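Local structure of extracellular solute-binding protein, family 3 (Methylophaga aminisulfidivorans MP, 5SV6) at residues T46-D54 with K98-M108. The protein is of unknown function but has the architecture of a periplasmic solute-binding protein and is probably linked to the methanol dehydrogenase (MDH) system. Residues are numbered along the deposited sequence; the frame is centred on the assembly and turned at random.
Sequences TLKVCAASD and KLLKNQCDVVM
Val-49 pairs with Val-106 in parallel register where strand 47-52 runs beside strand 106-111, inside the mixed sheet of a periplasmic-binding-protein fold; strand 82-87 flanks the other edge of 47-52. Cys-50 N donates to Val-106 O at 2.9 Å. Two residues back, Lys-48 O takes a firm bond from Asp-105 N (3.0 Å, 161° at the hydrogen) and a weak, bent one from Val-106 N. Further along, a water bridges Cys-50 O and Met-108 N.

On the face carrying Val-49, the side chains of Leu-47 and Val-106 cross at about a right angle, CD1 of the first 3.7 Å from CG2 of the second, and Val-49 CG1 rests on CG of selenomethionine Met-108; helix 66-77 packs over Leu-47 and Met-108. Helix 94-99 closes in a Schellman motif with Asn-102 at C-prime. Asp-105 OD1 forms a salt bridge with Arg-258, while its OD2 accepts from a water that also takes Lys-48 N. Cys-50, on the other face, is joined by a disulfide to Cys-104, which ties the loop after helix 94-99 covalently to strand 47-52. Cys-104 SG sits between its own backbone N and carbonyl carbon (chi1 36°), 2.0 Å from Cys-50 SG; Cys-50 SG also lies 4.1 Å from Leu-99 CB.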
loop_
_atom_site.group_PDB
_atom_site.type_symbol
_atom_site.label_atom_id
_atom_site.label_comp_id
_atom_site.label_asym_id
_atom_site.label_seq_id
_atom_site.Cartn_x
_atom_site.Cartn_y
_atom_site.Cartn_z
ATOM N N THR A 46 22.218 -9.414 13.930
ATOM C CA THR A 46 21.703 -8.463 12.943
ATOM C C THR A 46 20.308 -8.834 12.449
ATOM O O THR A 46 19.927 -10.000 12.470
ATOM C CB THR A 46 22.613 -8.366 11.711
ATOM O OG1 THR A 46 22.374 -9.490 10.857
ATOM C CG2 THR A 46 24.079 -8.315 12.117
ATOM N N LEU A 47 19.550 -7.836 11.999
ATOM C CA LEU A 47 18.246 -8.085 11.390
ATOM C C LEU A 47 18.331 -7.754 9.908
ATOM O O LEU A 47 18.440 -6.584 9.534
ATOM C CB LEU A 47 17.162 -7.226 12.051
ATOM C CG LEU A 47 15.716 -7.536 11.656
ATOM C CD1 LEU A 47 15.262 -8.870 12.251
ATOM C CD2 LEU A 47 14.759 -6.409 12.070
ATOM N N LYS A 48 18.319 -8.778 9.064
ATOM C CA LYS A 48 18.429 -8.556 7.627
ATOM C C LYS A 48 17.052 -8.316 7.021
ATOM O O LYS A 48 16.237 -9.234 6.929
ATOM C CB LYS A 48 19.123 -9.731 6.936
ATOM C CG LYS A 48 20.543 -9.975 7.422
ATOM C CD LYS A 48 21.178 -11.161 6.703
ATOM C CE LYS A 48 21.450 -10.833 5.241
ATOM N NZ LYS A 48 22.374 -11.820 4.595
ATOM N N VAL A 49 16.808 -7.076 6.613
ATOM C CA VAL A 49 15.500 -6.669 6.107
ATOM C C VAL A 49 15.533 -6.520 4.592
ATOM O O VAL A 49 16.309 -5.719 4.058
ATOM C CB VAL A 49 15.063 -5.335 6.745
ATOM C CG1 VAL A 49 13.789 -4.785 6.080
ATOM C CG2 VAL A 49 14.889 -5.498 8.261
ATOM N N CYS A 50 14.702 -7.305 3.910
ATOM C CA CYS A 50 14.504 -7.187 2.470
ATOM C C CYS A 50 13.764 -5.875 2.199
ATOM O O CYS A 50 12.684 -5.657 2.745
ATOM C CB CYS A 50 13.653 -8.356 1.936
ATOM S SG CYS A 50 14.075 -10.043 2.530
ATOM N N ALA A 51 14.330 -4.998 1.369
ATOM C CA ALA A 51 13.657 -3.726 1.062
ATOM C C ALA A 51 13.905 -3.238 -0.347
ATOM O O ALA A 51 14.952 -3.508 -0.944
ATOM C CB ALA A 51 14.040 -2.627 2.079
ATOM N N ALA A 52 12.931 -2.498 -0.870
ATOM C CA ALA A 52 12.999 -1.997 -2.233
ATOM C C ALA A 52 13.821 -0.717 -2.276
ATOM O O ALA A 52 13.655 0.174 -1.449
ATOM C CB ALA A 52 11.591 -1.748 -2.776
ATOM N N SER A 53 14.711 -0.614 -3.253
ATOM C CA SER A 53 15.561 0.566 -3.322
ATOM C C SER A 53 14.851 1.783 -3.945
ATOM O O SER A 53 15.378 2.886 -3.915
ATOM C CB SER A 53 16.866 0.240 -4.049
ATOM O OG SER A 53 16.614 -0.045 -5.410
ATOM N N ASP A 54 13.654 1.590 -4.487
ATOM C CA ASP A 54 12.945 2.692 -5.145
ATOM C C ASP A 54 11.443 2.461 -5.127
ATOM O O ASP A 54 10.836 2.212 -6.171
ATOM C CB ASP A 54 13.418 2.861 -6.597
ATOM C CG ASP A 54 12.950 4.182 -7.219
ATOM O OD1 ASP A 54 12.749 5.161 -6.468
ATOM O OD2 ASP A 54 12.786 4.242 -8.458
ATOM N N LYS A 98 13.529 -12.537 -2.765
ATOM C CA LYS A 98 14.522 -12.293 -1.734
ATOM C C LYS A 98 14.309 -13.167 -0.497
ATOM O O LYS A 98 15.147 -14.026 -0.178
ATOM C CB LYS A 98 14.544 -10.804 -1.361
ATOM C CG LYS A 98 15.256 -9.915 -2.381
ATOM C CD LYS A 98 16.737 -10.282 -2.455
ATOM C CE LYS A 98 17.568 -9.238 -3.191
ATOM N NZ LYS A 98 17.316 -9.274 -4.654
ATOM N N LEU A 99 13.197 -12.939 0.199
ATOM C CA LEU A 99 12.907 -13.659 1.447
ATOM C C LEU A 99 12.889 -15.172 1.250
ATOM O O LEU A 99 13.589 -15.907 1.942
ATOM C CB LEU A 99 11.562 -13.212 2.016
ATOM C CG LEU A 99 11.103 -13.851 3.323
ATOM C CD1 LEU A 99 11.991 -13.413 4.476
ATOM C CD2 LEU A 99 9.664 -13.502 3.587
ATOM N N LEU A 100 12.081 -15.641 0.306
ATOM C CA LEU A 100 11.930 -17.085 0.102
ATOM C C LEU A 100 13.155 -17.732 -0.538
ATOM O O LEU A 100 13.213 -18.956 -0.679
ATOM C CB LEU A 100 10.678 -17.382 -0.726
ATOM C CG LEU A 100 9.349 -17.008 -0.069
ATOM C CD1 LEU A 100 8.163 -17.289 -1.002
ATOM C CD2 LEU A 100 9.195 -17.742 1.267
ATOM N N LYS A 101 14.124 -16.908 -0.932
ATOM C CA LYS A 101 15.378 -17.392 -1.510
ATOM C C LYS A 101 16.541 -17.175 -0.553
ATOM O O LYS A 101 17.716 -17.256 -0.946
ATOM C CB LYS A 101 15.658 -16.703 -2.850
ATOM C CG LYS A 101 14.673 -17.101 -3.938
ATOM C CD LYS A 101 15.151 -16.621 -5.301
ATOM C CE LYS A 101 14.345 -17.253 -6.435
ATOM N NZ LYS A 101 12.982 -16.672 -6.582
ATOM N N ASN A 102 16.203 -16.890 0.704
ATOM C CA ASN A 102 17.190 -16.784 1.776
ATOM C C ASN A 102 18.210 -15.653 1.631
ATOM O O ASN A 102 19.316 -15.746 2.159
ATOM C CB ASN A 102 17.912 -18.123 1.985
ATOM C CG ASN A 102 16.971 -19.224 2.424
ATOM O OD1 ASN A 102 16.609 -19.312 3.599
ATOM N ND2 ASN A 102 16.566 -20.069 1.481
ATOM N N GLN A 103 17.837 -14.581 0.938
ATOM C CA GLN A 103 18.731 -13.436 0.757
ATOM C C GLN A 103 18.599 -12.453 1.908
ATOM O O GLN A 103 19.403 -11.534 2.057
ATOM C CB GLN A 103 18.407 -12.713 -0.549
ATOM C CG GLN A 103 18.527 -13.564 -1.789
ATOM C CD GLN A 103 19.931 -14.051 -2.020
ATOM O OE1 GLN A 103 20.222 -15.241 -1.868
ATOM N NE2 GLN A 103 20.822 -13.134 -2.390
ATOM N N CYS A 104 17.559 -12.649 2.705
ATOM C CA CYS A 104 17.245 -11.803 3.846
ATOM C C CYS A 104 16.083 -12.470 4.568
ATOM O O CYS A 104 15.523 -13.457 4.073
ATOM C CB CYS A 104 16.907 -10.363 3.431
ATOM S SG CYS A 104 15.995 -10.188 1.885
ATOM N N ASP A 105 15.732 -11.933 5.727
ATOM C CA ASP A 105 14.943 -12.675 6.696
ATOM C C ASP A 105 13.614 -12.045 7.041
ATOM O O ASP A 105 12.757 -12.703 7.598
ATOM C CB ASP A 105 15.759 -12.858 7.973
ATOM C CG ASP A 105 17.048 -13.606 7.719
ATOM O OD1 ASP A 105 17.081 -14.428 6.771
ATOM O OD2 ASP A 105 18.024 -13.356 8.446
ATOM N N VAL A 106 13.440 -10.776 6.691
ATOM C CA VAL A 106 12.254 -10.032 7.104
ATOM C C VAL A 106 11.720 -9.192 5.959
ATOM O O VAL A 106 12.490 -8.524 5.273
ATOM C CB VAL A 106 12.589 -9.103 8.293
ATOM C CG1 VAL A 106 11.440 -8.149 8.582
ATOM C CG2 VAL A 106 12.941 -9.928 9.529
ATOM N N VAL A 107 10.409 -9.257 5.737
ATOM C CA VAL A 107 9.730 -8.306 4.865
ATOM C C VAL A 107 8.781 -7.448 5.694
ATOM O O VAL A 107 7.973 -7.969 6.466
ATOM C CB VAL A 107 9.001 -9.005 3.702
ATOM C CG1 VAL A 107 8.088 -8.026 2.969
ATOM C CG2 VAL A 107 10.035 -9.581 2.732
HETATM N N MSE A 108 8.873 -6.131 5.534
HETATM C CA MSE A 108 8.218 -5.215 6.480
HETATM C C MSE A 108 6.688 -5.163 6.429
HETATM O O MSE A 108 6.047 -4.949 7.454
HETATM C CB MSE A 108 8.789 -3.795 6.361
HETATM C CG MSE A 108 10.246 -3.670 6.808
HETATM SE SE MSE A 108 10.554 -4.301 8.646
HETATM C CE MSE A 108 9.364 -3.101 9.637
HETATM O O HOH W 1 18.193 -11.476 10.144
HETATM O O HOH W 2 21.837 -11.101 1.451
HETATM O O HOH W 3 10.334 -4.783 3.522
#